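Local coordinates for protein carboxylesterase YbfK (Bacillus subtilis, PDB 4CCY) that hydrolyses carboxylic esters to an alcohol and a carboxylate, as a carboxylesterase of the alpha/beta hydrolase superfamily, at residues E179-I182 and K183-T186; H248-M251 and A252-A256; W206-E209 and Q210-L213. All blocks are in the same frame, centred on the assembly; numbering follows the deposited sequence.

Contact 1: residues E179-I182 and K183-T186; sequences ESYI and KWIT. With NA (sodium ion), chain D.
Tyr181 and Trp184 make the main aromatic contact on this turn of helix: CE1 of Tyr181 comes 3.6 Å from CZ3 of Trp184, at the in-plane edge of the indole. The ring planes stand at 54°, an oblique meeting. Three residues apart, with CG of both anti to the backbone N (chi1 -177° for Tyr181, 164° for Trp184), the rings come together on one side of the helix; there Tyr168 of helix 164-170 stacks on Trp184 and touches Tyr181. With an alanine here in place of Tyr181, the CZ3 edge of Trp184 would probably lose its aromatic neighbour and a gap would open beside it, although Tyr168 would still stack on the indole.

The polar contacts centre on Ile182 O, which accepts from Thr186 OG1 at 2.8 Å and from Thr186 N at 2.9 Å, from opposite faces of the carbonyl plane. Threonine suits this place because its hydroxyl, while giving its proton to Ile182 O, turns its oxygen to the sodium ion 2.5 Å from OG1. Water 1 joins Lys183 O to the same ion.

Gly187 O, Tyr190 O and two further waters complete this sodium site, built at the C-terminal end of helix 175-186.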
ATOM      1  N   GLU A 179      10.213 -10.259  13.040  1.00 22.72           N
ATOM      2  CA  GLU A 179      10.654 -11.487  12.369  1.00 24.34           C
ATOM      3  C   GLU A 179       9.527 -12.504  12.301  1.00 23.77           C
ATOM      4  O   GLU A 179       9.339 -13.161  11.278  1.00 24.06           O
ATOM      5  CB  GLU A 179      11.816 -12.143  13.111  1.00 26.68           C
ATOM      6  CG  GLU A 179      12.848 -11.190  13.667  1.00 28.78           C
ATOM      7  CD  GLU A 179      14.146 -11.233  12.915  1.00 30.67           C
ATOM      8  OE1 GLU A 179      14.114 -11.358  11.673  1.00 31.25           O
ATOM      9  OE2 GLU A 179      15.198 -11.138  13.570  1.00 32.96           O
ATOM     10  N   SER A 180       8.812 -12.658  13.414  1.00 23.58           N
ATOM     11  CA  SER A 180       7.660 -13.549  13.478  1.00 23.19           C
ATOM     12  C   SER A 180       6.598 -13.121  12.453  1.00 21.15           C
ATOM     13  O   SER A 180       6.064 -13.950  11.727  1.00 20.93           O
ATOM     14  CB  SER A 180       7.092 -13.575  14.903  1.00 23.82           C
ATOM     15  OG  SER A 180       5.848 -14.253  14.957  1.00 24.00           O
ATOM     16  N   TYR A 181       6.325 -11.823  12.384  1.00 20.13           N
ATOM     17  CA  TYR A 181       5.379 -11.280  11.408  1.00 19.09           C
ATOM     18  C   TYR A 181       5.818 -11.579   9.984  1.00 18.25           C
ATOM     19  O   TYR A 181       5.026 -12.024   9.157  1.00 17.30           O
ATOM     20  CB  TYR A 181       5.280  -9.775  11.578  1.00 19.97           C
ATOM     21  CG  TYR A 181       4.283  -9.086  10.671  1.00 21.22           C
ATOM     22  CD1 TYR A 181       2.922  -9.208  10.896  1.00 22.03           C
ATOM     23  CD2 TYR A 181       4.703  -8.277   9.606  1.00 22.44           C
ATOM     24  CE1 TYR A 181       1.999  -8.566  10.084  1.00 23.33           C
ATOM     25  CE2 TYR A 181       3.781  -7.622   8.793  1.00 23.81           C
ATOM     26  CZ  TYR A 181       2.423  -7.769   9.047  1.00 23.76           C
ATOM     27  OH  TYR A 181       1.464  -7.138   8.278  1.00 24.63           O
ATOM     28  N   ILE A 182       7.094 -11.317   9.715  1.00 18.49           N
ATOM     29  CA  ILE A 182       7.668 -11.463   8.378  1.00 18.55           C
ATOM     30  C   ILE A 182       7.608 -12.926   7.932  1.00 19.28           C
ATOM     31  O   ILE A 182       7.198 -13.214   6.808  1.00 18.96           O
ATOM     32  CB  ILE A 182       9.118 -10.911   8.318  1.00 19.05           C
ATOM     33  CG1 ILE A 182       9.102  -9.374   8.334  1.00 18.66           C
ATOM     34  CG2 ILE A 182       9.863 -11.435   7.084  1.00 19.54           C
ATOM     35  CD1 ILE A 182      10.459  -8.733   8.569  1.00 19.44           C
ATOM     36  N   LYS A 183       7.992 -13.832   8.828  1.00 20.16           N
ATOM     37  CA  LYS A 183       8.038 -15.258   8.537  1.00 22.24           C
ATOM     38  C   LYS A 183       6.648 -15.768   8.151  1.00 21.84           C
ATOM     39  O   LYS A 183       6.490 -16.591   7.250  1.00 22.56           O
ATOM     40  CB  LYS A 183       8.562 -15.996   9.768  1.00 24.50           C
ATOM     41  CG  LYS A 183       8.851 -17.471   9.592  1.00 27.55           C
ATOM     42  CD  LYS A 183       9.157 -18.107  10.947  1.00 30.78           C
ATOM     43  CE  LYS A 183      10.543 -17.715  11.460  1.00 33.39           C
ATOM     44  NZ  LYS A 183      10.796 -18.102  12.884  1.00 35.94           N
ATOM     45  N   TRP A 184       5.647 -15.235   8.834  1.00 20.62           N
ATOM     46  CA  TRP A 184       4.265 -15.618   8.655  1.00 20.52           C
ATOM     47  C   TRP A 184       3.682 -15.043   7.394  1.00 19.80           C
ATOM     48  O   TRP A 184       3.038 -15.752   6.633  1.00 20.37           O
ATOM     49  CB  TRP A 184       3.486 -15.152   9.879  1.00 19.84           C
ATOM     50  CG  TRP A 184       1.994 -15.123   9.718  1.00 19.85           C
ATOM     51  CD1 TRP A 184       1.121 -16.210   9.628  1.00 20.50           C
ATOM     52  CD2 TRP A 184       1.138 -13.928   9.656  1.00 19.32           C
ATOM     53  NE1 TRP A 184      -0.178 -15.776   9.494  1.00 20.68           N
ATOM     54  CE2 TRP A 184      -0.238 -14.418   9.513  1.00 19.90           C
ATOM     55  CE3 TRP A 184       1.369 -12.541   9.700  1.00 18.51           C
ATOM     56  CZ2 TRP A 184      -1.320 -13.547   9.424  1.00 19.79           C
ATOM     57  CZ3 TRP A 184       0.271 -11.685   9.619  1.00 18.36           C
ATOM     58  CH2 TRP A 184      -1.037 -12.173   9.471  1.00 18.77           C
ATOM     59  N   ILE A 185       3.912 -13.753   7.163  1.00 22.67           N
ATOM     60  CA  ILE A 185       3.320 -13.052   6.023  1.00 22.31           C
ATOM     61  C   ILE A 185       3.939 -13.462   4.672  1.00 22.33           C
ATOM     62  O   ILE A 185       3.235 -13.552   3.665  1.00 22.75           O
ATOM     63  CB  ILE A 185       3.337 -11.513   6.234  1.00 20.76           C
ATOM     64  CG1 ILE A 185       2.242 -10.834   5.415  1.00 21.17           C
ATOM     65  CG2 ILE A 185       4.703 -10.908   5.930  1.00 19.31           C
ATOM     66  CD1 ILE A 185       0.861 -11.023   5.994  1.00 23.42           C
ATOM     67  N   THR A 186       5.246 -13.726   4.663  1.00 21.78           N
ATOM     68  CA  THR A 186       5.928 -14.143   3.435  1.00 22.39           C
ATOM     69  C   THR A 186       5.523 -15.543   3.014  1.00 25.09           C
ATOM     70  O   THR A 186       5.352 -15.797   1.828  1.00 26.84           O
ATOM     71  CB  THR A 186       7.469 -14.090   3.537  1.00 20.96           C
ATOM     72  OG1 THR A 186       7.923 -14.886   4.647  1.00 20.59           O
ATOM     73  CG2 THR A 186       7.967 -12.655   3.653  1.00 18.93           C
TER
HETATM   74 NA    NA D1298       9.386 -16.794   4.171  1.00 19.03          NA
HETATM   75  O   HOH W   1       8.615 -17.747   6.010  1.00 21.31           O
HETATM   76  O   HOH W   2      11.106 -15.404   4.963  1.00 17.56           O
HETATM   77  O   HOH W   3      10.811 -18.388   3.360  1.00 17.82           O

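Contact 2: residues H248-M251 and A252-A256; sequences HQQM and AFERA. With NA (sodium ion), chain C.
Gln250 and Glu254, one turn apart, meet through their polar ends: NE2 of Gln250 gives a weak hydrogen bond to OE2 of Glu254 at 3.3 Å, nearly straight at 168°, with the amide and carboxylate planes 66° apart. The bend of Gln250 at chi2 (58°) turns its amide forward along the helix, toward the next turn, where NE2 also lies 3.7 Å from CD2 of Phe253, obliquely to the ring. Long polar side chains suit this solvent-facing side.

At the start of the helix the side chain of Gln249 turns to the sodium ion, with OE1 2.3 Å from the metal. Waters 4, 5 and 6, Tyr247 O and Glu244 O are the other ligands; Glu244 is probably the acid of the charge relay. His248 acts from the second shell, its ND1 hydrogen-bonded at 2.7 Å to water 4.

Beneath them runs the regular bonding of the helix. Glu254 N reaches Gln250 O at 2.8 Å, and Ala252 N, at 3.2 Å from His248 O, closes the first turn after the N-cap residue His248.

Helix 249-259 is the crossover of a beta-alpha-beta unit. Ala252, small enough for close approach, and Phe253 rest on Phe240 of strand 236-241; Phe253 also reaches Ala265 and Ile267 of strand 264-268, while Arg255 leads away to a salt bridge with Asp226 and a hydrogen bond to Phe224 O.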
ATOM      1  N   HIS A 248      -9.387 -15.390   4.142  1.00 17.79           N
ATOM      2  CA  HIS A 248      -9.833 -16.310   3.095  1.00 18.49           C
ATOM      3  C   HIS A 248     -10.023 -15.552   1.822  1.00 17.69           C
ATOM      4  O   HIS A 248     -11.092 -14.977   1.576  1.00 17.24           O
ATOM      5  CB  HIS A 248     -11.129 -17.018   3.486  1.00 19.51           C
ATOM      6  CG  HIS A 248     -10.951 -18.069   4.557  1.00 20.62           C
ATOM      7  ND1 HIS A 248     -10.031 -19.047   4.464  1.00 21.53           N
ATOM      8  CD2 HIS A 248     -11.612 -18.268   5.757  1.00 21.19           C
ATOM      9  CE1 HIS A 248     -10.087 -19.825   5.559  1.00 22.38           C
ATOM     10  NE2 HIS A 248     -11.058 -19.354   6.348  1.00 22.20           N
ATOM     11  N   GLN A 249      -8.997 -15.564   0.980  1.00 17.57           N
ATOM     12  CA  GLN A 249      -9.037 -14.774  -0.258  1.00 17.17           C
ATOM     13  C   GLN A 249     -10.113 -15.247  -1.239  1.00 17.74           C
ATOM     14  O   GLN A 249     -10.579 -14.461  -2.056  1.00 17.39           O
ATOM     15  CB  GLN A 249      -7.652 -14.677  -0.920  1.00 17.00           C
ATOM     16  CG  GLN A 249      -7.137 -15.955  -1.583  1.00 17.51           C
ATOM     17  CD  GLN A 249      -6.850 -17.064  -0.596  1.00 18.05           C
ATOM     18  OE1 GLN A 249      -6.511 -16.820   0.565  1.00 18.15           O
ATOM     19  NE2 GLN A 249      -6.986 -18.286  -1.046  1.00 18.73           N
ATOM     20  N   GLN A 250     -10.529 -16.512  -1.149  1.00 18.85           N
ATOM     21  CA  GLN A 250     -11.628 -16.999  -1.991  1.00 19.76           C
ATOM     22  C   GLN A 250     -12.930 -16.224  -1.706  1.00 19.45           C
ATOM     23  O   GLN A 250     -13.555 -15.695  -2.628  1.00 19.17           O
ATOM     24  CB  GLN A 250     -11.836 -18.518  -1.841  1.00 21.25           C
ATOM     25  CG  GLN A 250     -12.838 -19.115  -2.827  1.00 22.77           C
ATOM     26  CD  GLN A 250     -12.468 -18.889  -4.287  1.00 23.09           C
ATOM     27  OE1 GLN A 250     -11.301 -18.976  -4.678  1.00 23.22           O
ATOM     28  NE2 GLN A 250     -13.469 -18.611  -5.103  1.00 23.90           N
ATOM     29  N   MET A 251     -13.312 -16.148  -0.431  1.00 19.44           N
ATOM     30  CA  MET A 251     -14.480 -15.382   0.004  1.00 19.34           C
ATOM     31  C   MET A 251     -14.386 -13.888  -0.345  1.00 18.20           C
ATOM     32  O   MET A 251     -15.374 -13.286  -0.725  1.00 18.28           O
ATOM     33  CB  MET A 251     -14.697 -15.558   1.512  1.00 20.51           C
ATOM     34  CG  MET A 251     -15.084 -16.978   1.935  1.00 22.98           C
ATOM     35  SD  MET A 251     -15.254 -17.173   3.726  1.00 25.57           S
ATOM     36  CE  MET A 251     -16.587 -16.027   4.106  1.00 24.20           C
ATOM     37  N   ALA A 252     -13.207 -13.291  -0.192  1.00 17.27           N
ATOM     38  CA  ALA A 252     -13.006 -11.887  -0.551  1.00 16.22           C
ATOM     39  C   ALA A 252     -13.199 -11.702  -2.057  1.00 16.22           C
ATOM     40  O   ALA A 252     -13.900 -10.783  -2.492  1.00 16.11           O
ATOM     41  CB  ALA A 252     -11.622 -11.431  -0.130  1.00 15.58           C
ATOM     42  N   PHE A 253     -12.587 -12.593  -2.840  1.00 16.08           N
ATOM     43  CA  PHE A 253     -12.762 -12.639  -4.296  1.00 16.39           C
ATOM     44  C   PHE A 253     -14.234 -12.782  -4.722  1.00 17.23           C
ATOM     45  O   PHE A 253     -14.748 -11.956  -5.492  1.00 16.67           O
ATOM     46  CB  PHE A 253     -11.893 -13.755  -4.904  1.00 16.17           C
ATOM     47  CG  PHE A 253     -12.266 -14.109  -6.315  1.00 16.81           C
ATOM     48  CD1 PHE A 253     -11.801 -13.346  -7.383  1.00 16.23           C
ATOM     49  CD2 PHE A 253     -13.101 -15.204  -6.578  1.00 17.63           C
ATOM     50  CE1 PHE A 253     -12.152 -13.665  -8.683  1.00 16.92           C
ATOM     51  CE2 PHE A 253     -13.454 -15.531  -7.880  1.00 18.46           C
ATOM     52  CZ  PHE A 253     -12.980 -14.763  -8.936  1.00 17.89           C
ATOM     53  N   GLU A 254     -14.908 -13.818  -4.218  1.00 18.75           N
ATOM     54  CA  GLU A 254     -16.329 -14.030  -4.506  1.00 20.29           C
ATOM     55  C   GLU A 254     -17.190 -12.795  -4.183  1.00 19.78           C
ATOM     56  O   GLU A 254     -17.986 -12.330  -5.023  1.00 19.45           O
ATOM     57  CB  GLU A 254     -16.860 -15.272  -3.773  1.00 22.85           C
ATOM     58  CG  GLU A 254     -16.396 -16.584  -4.389  1.00 26.04           C
ATOM     59  CD  GLU A 254     -17.105 -17.798  -3.815  1.00 29.07           C
ATOM     60  OE1 GLU A 254     -18.271 -17.669  -3.372  1.00 31.59           O
ATOM     61  OE2 GLU A 254     -16.504 -18.893  -3.819  1.00 30.50           O
ATOM     62  N   ARG A 255     -17.010 -12.257  -2.977  1.00 18.79           N
ATOM     63  CA  ARG A 255     -17.741 -11.065  -2.536  1.00 18.55           C
ATOM     64  C   ARG A 255     -17.491  -9.846  -3.447  1.00 17.82           C
ATOM     65  O   ARG A 255     -18.438  -9.211  -3.919  1.00 18.24           O
ATOM     66  CB  ARG A 255     -17.413 -10.749  -1.066  1.00 18.05           C
ATOM     67  CG  ARG A 255     -18.407  -9.817  -0.416  1.00 18.23           C
ATOM     68  CD  ARG A 255     -18.175  -9.612   1.079  1.00 17.73           C
ATOM     69  NE  ARG A 255     -19.017  -8.504   1.524  1.00 17.79           N
ATOM     70  CZ  ARG A 255     -18.595  -7.266   1.784  1.00 17.35           C
ATOM     71  NH1 ARG A 255     -17.309  -6.956   1.718  1.00 16.25           N
ATOM     72  NH2 ARG A 255     -19.477  -6.333   2.146  1.00 17.57           N
ATOM     73  N   ALA A 256     -16.226  -9.534  -3.703  1.00 17.01           N
ATOM     74  CA  ALA A 256     -15.877  -8.409  -4.572  1.00 16.61           C
ATOM     75  C   ALA A 256     -16.456  -8.574  -5.981  1.00 16.95           C
ATOM     76  O   ALA A 256     -17.024  -7.634  -6.541  1.00 16.82           O
ATOM     77  CB  ALA A 256     -14.369  -8.240  -4.639  1.00 15.83           C
TER
HETATM   78 NA    NA C1297      -5.834 -17.648   2.608  1.00 13.61          NA
HETATM   79  O   HOH W   4      -7.924 -19.076   2.716  1.00 23.55           O
HETATM   80  O   HOH W   5      -4.807 -19.556   1.490  1.00 22.41           O
HETATM   81  O   HOH W   6      -5.664 -18.300   5.179  1.00 18.01           O

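Contact 3: residues W206-E209 and Q210-L213; sequences WQDE and QRSL
Arg211 runs between Trp206 and Asp208, and each meets it differently. The indole of Trp206 presents its edge: CH2 sits over one face of the guanidinium, 3.5 Å from NH1 of Arg211, while NH1 lies near the plane of the indole. With the two planes 63° apart, this is no parallel stack. Asp208 approaches along the arginine chain. Its OD2 is 3.3 Å from NE of Arg211 in a salt bridge, and equally 3.3 Å from CG of Arg211, with carboxylate and guanidinium planes turned by 49°. The extended chain of Arg211 suits this place, since its methylenes pass the carboxylate before the charged head arrives at the tryptophan edge. Asp208 also lays its CB over a face of the indole; its CG is anti to the backbone N (chi1 -171°), which directs the carboxylate toward the arginine.

The backbone turn brings these groups together. Asp208 O takes two hydrogen bonds, from Ser212 OG at 2.8 Å and from Arg211 N at 3.1 Å, each donor well out of the carbonyl plane and on opposite faces of it. Serine is short enough to fold its hydroxyl back onto the chain, and water 7 links that hydroxyl to Trp206 O. At the other carboxylate oxygen, water 8 donates to Asp208 OD1 at 2.5 Å and to Gln210 OE1, and accepts a bond from Gln210 N.

The buried guanidinium is thus probably compensated partly by Asp208, while Asn93 O and Tyr18 OH bind NH1, so that charge and hydrogen bonding together tie this loop to the segments around it.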
ATOM      1  N   TRP A 206      12.177   0.736  16.144  1.00 22.16           N
ATOM      2  CA  TRP A 206      12.003   2.150  16.413  1.00 22.99           C
ATOM      3  C   TRP A 206      10.703   2.376  17.127  1.00 23.30           C
ATOM      4  O   TRP A 206       9.642   2.192  16.554  1.00 22.13           O
ATOM      5  CB  TRP A 206      12.080   2.951  15.109  1.00 21.90           C
ATOM      6  CG  TRP A 206      11.971   4.452  15.289  1.00 22.12           C
ATOM      7  CD1 TRP A 206      12.250   5.198  16.432  1.00 23.28           C
ATOM      8  CD2 TRP A 206      11.570   5.440  14.280  1.00 21.46           C
ATOM      9  NE1 TRP A 206      12.039   6.538  16.208  1.00 23.54           N
ATOM     10  CE2 TRP A 206      11.630   6.751  14.940  1.00 22.43           C
ATOM     11  CE3 TRP A 206      11.167   5.373  12.948  1.00 20.46           C
ATOM     12  CZ2 TRP A 206      11.309   7.925  14.272  1.00 22.59           C
ATOM     13  CZ3 TRP A 206      10.852   6.567  12.285  1.00 20.42           C
ATOM     14  CH2 TRP A 206      10.909   7.806  12.937  1.00 21.43           C
ATOM     15  N   GLN A 207      10.785   2.772  18.394  1.00 26.18           N
ATOM     16  CA  GLN A 207       9.595   3.023  19.196  1.00 28.09           C
ATOM     17  C   GLN A 207       9.093   4.451  18.997  1.00 28.13           C
ATOM     18  O   GLN A 207       9.553   5.377  19.660  1.00 30.30           O
ATOM     19  CB  GLN A 207       9.869   2.740  20.684  1.00 31.74           C
ATOM     20  CG  GLN A 207      10.185   1.278  20.986  1.00 33.94           C
ATOM     21  CD  GLN A 207       9.171   0.311  20.385  1.00 33.94           C
ATOM     22  OE1 GLN A 207       9.494  -0.460  19.480  1.00 34.73           O
ATOM     23  NE2 GLN A 207       7.939   0.357  20.879  1.00 34.40           N
ATOM     24  N   ASP A 208       8.151   4.622  18.077  1.00 26.41           N
ATOM     25  CA  ASP A 208       7.569   5.930  17.804  1.00 26.17           C
ATOM     26  C   ASP A 208       6.059   5.762  17.626  1.00 24.65           C
ATOM     27  O   ASP A 208       5.589   5.218  16.620  1.00 22.70           O
ATOM     28  CB  ASP A 208       8.232   6.532  16.567  1.00 26.62           C
ATOM     29  CG  ASP A 208       7.847   7.974  16.323  1.00 27.53           C
ATOM     30  OD1 ASP A 208       7.573   8.714  17.283  1.00 29.79           O
ATOM     31  OD2 ASP A 208       7.853   8.388  15.151  1.00 27.84           O
ATOM     32  N   GLU A 209       5.299   6.213  18.616  1.00 25.37           N
ATOM     33  CA  GLU A 209       3.859   5.923  18.637  1.00 26.03           C
ATOM     34  C   GLU A 209       3.069   6.620  17.519  1.00 24.30           C
ATOM     35  O   GLU A 209       2.065   6.074  17.034  1.00 23.79           O
ATOM     36  CB  GLU A 209       3.231   6.103  20.036  1.00 28.40           C
ATOM     37  CG  GLU A 209       3.423   7.463  20.681  1.00 31.68           C
ATOM     38  CD  GLU A 209       2.862   7.541  22.098  1.00 34.44           C
ATOM     39  OE1 GLU A 209       3.412   6.880  23.010  1.00 35.81           O
ATOM     40  OE2 GLU A 209       1.867   8.273  22.306  1.00 36.34           O
ATOM     41  N   GLN A 210       3.539   7.796  17.102  1.00 22.76           N
ATOM     42  CA  GLN A 210       2.942   8.541  15.992  1.00 21.83           C
ATOM     43  C   GLN A 210       3.082   7.831  14.642  1.00 20.30           C
ATOM     44  O   GLN A 210       2.348   8.126  13.705  1.00 19.26           O
ATOM     45  CB  GLN A 210       3.572   9.934  15.882  1.00 22.28           C
ATOM     46  CG  GLN A 210       2.996  10.973  16.832  1.00 23.60           C
ATOM     47  CD  GLN A 210       3.806  12.262  16.825  1.00 24.46           C
ATOM     48  OE1 GLN A 210       4.952  12.284  17.278  1.00 25.16           O
ATOM     49  NE2 GLN A 210       3.217  13.338  16.313  1.00 24.29           N
ATOM     50  N   ARG A 211       4.045   6.920  14.549  1.00 19.68           N
ATOM     51  CA  ARG A 211       4.301   6.173  13.326  1.00 18.86           C
ATOM     52  C   ARG A 211       3.996   4.677  13.512  1.00 18.95           C
ATOM     53  O   ARG A 211       4.390   3.838  12.689  1.00 18.14           O
ATOM     54  CB  ARG A 211       5.742   6.405  12.849  1.00 18.50           C
ATOM     55  CG  ARG A 211       6.037   7.860  12.507  1.00 19.15           C
ATOM     56  CD  ARG A 211       7.371   8.069  11.804  1.00 19.31           C
ATOM     57  NE  ARG A 211       7.767   9.461  11.979  1.00 20.39           N
ATOM     58  CZ  ARG A 211       8.692  10.110  11.276  1.00 21.15           C
ATOM     59  NH1 ARG A 211       9.363   9.523  10.290  1.00 20.94           N
ATOM     60  NH2 ARG A 211       8.942  11.374  11.565  1.00 22.03           N
ATOM     61  N   SER A 212       3.282   4.358  14.589  1.00 19.70           N
ATOM     62  CA  SER A 212       2.855   2.993  14.851  1.00 20.68           C
ATOM     63  C   SER A 212       1.423   2.816  14.380  1.00 21.38           C
ATOM     64  O   SER A 212       0.526   3.535  14.824  1.00 22.24           O
ATOM     65  CB  SER A 212       2.949   2.674  16.347  1.00 21.74           C
ATOM     66  OG  SER A 212       4.286   2.771  16.789  1.00 22.50           O
ATOM     67  N   LEU A 213       1.213   1.880  13.462  1.00 24.14           N
ATOM     68  CA  LEU A 213      -0.122   1.575  12.986  1.00 23.43           C
ATOM     69  C   LEU A 213      -0.925   0.982  14.122  1.00 24.34           C
ATOM     70  O   LEU A 213      -0.431   0.123  14.856  1.00 24.96           O
ATOM     71  CB  LEU A 213      -0.063   0.603  11.814  1.00 22.98           C
ATOM     72  CG  LEU A 213       0.384   1.191  10.474  1.00 22.34           C
ATOM     73  CD1 LEU A 213       0.763   0.057   9.544  1.00 21.63           C
ATOM     74  CD2 LEU A 213      -0.688   2.072   9.855  1.00 21.47           C
TER
HETATM   75  O   HOH W   7       6.644   1.563  17.569  1.00 17.67           O
HETATM   76  O   HOH W   8       5.727   9.800  18.530  1.00 26.96           O

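How the contacts relate
Contacts 1 and 2 both lie on helices and each supplies a side-chain oxygen to a sodium ion of its own, but at different ends: contact 1 at the C-terminal end of helix 175-186, contact 2 at the first turn of helix 249-259. With centres about 23 Å apart, they do not touch. Contact 2 is the surface one, with a polar outer side and an apolar side on the central sheet; contact 1 is partly buried, its Ile185 touching His273, probably of the charge relay. Contact 3, also partly buried, follows helix 194-205, against which contact 1 packs, yet binds no metal: it relies on a salt bridge, waters and a turn in which Asp208 O takes two hydrogen bonds.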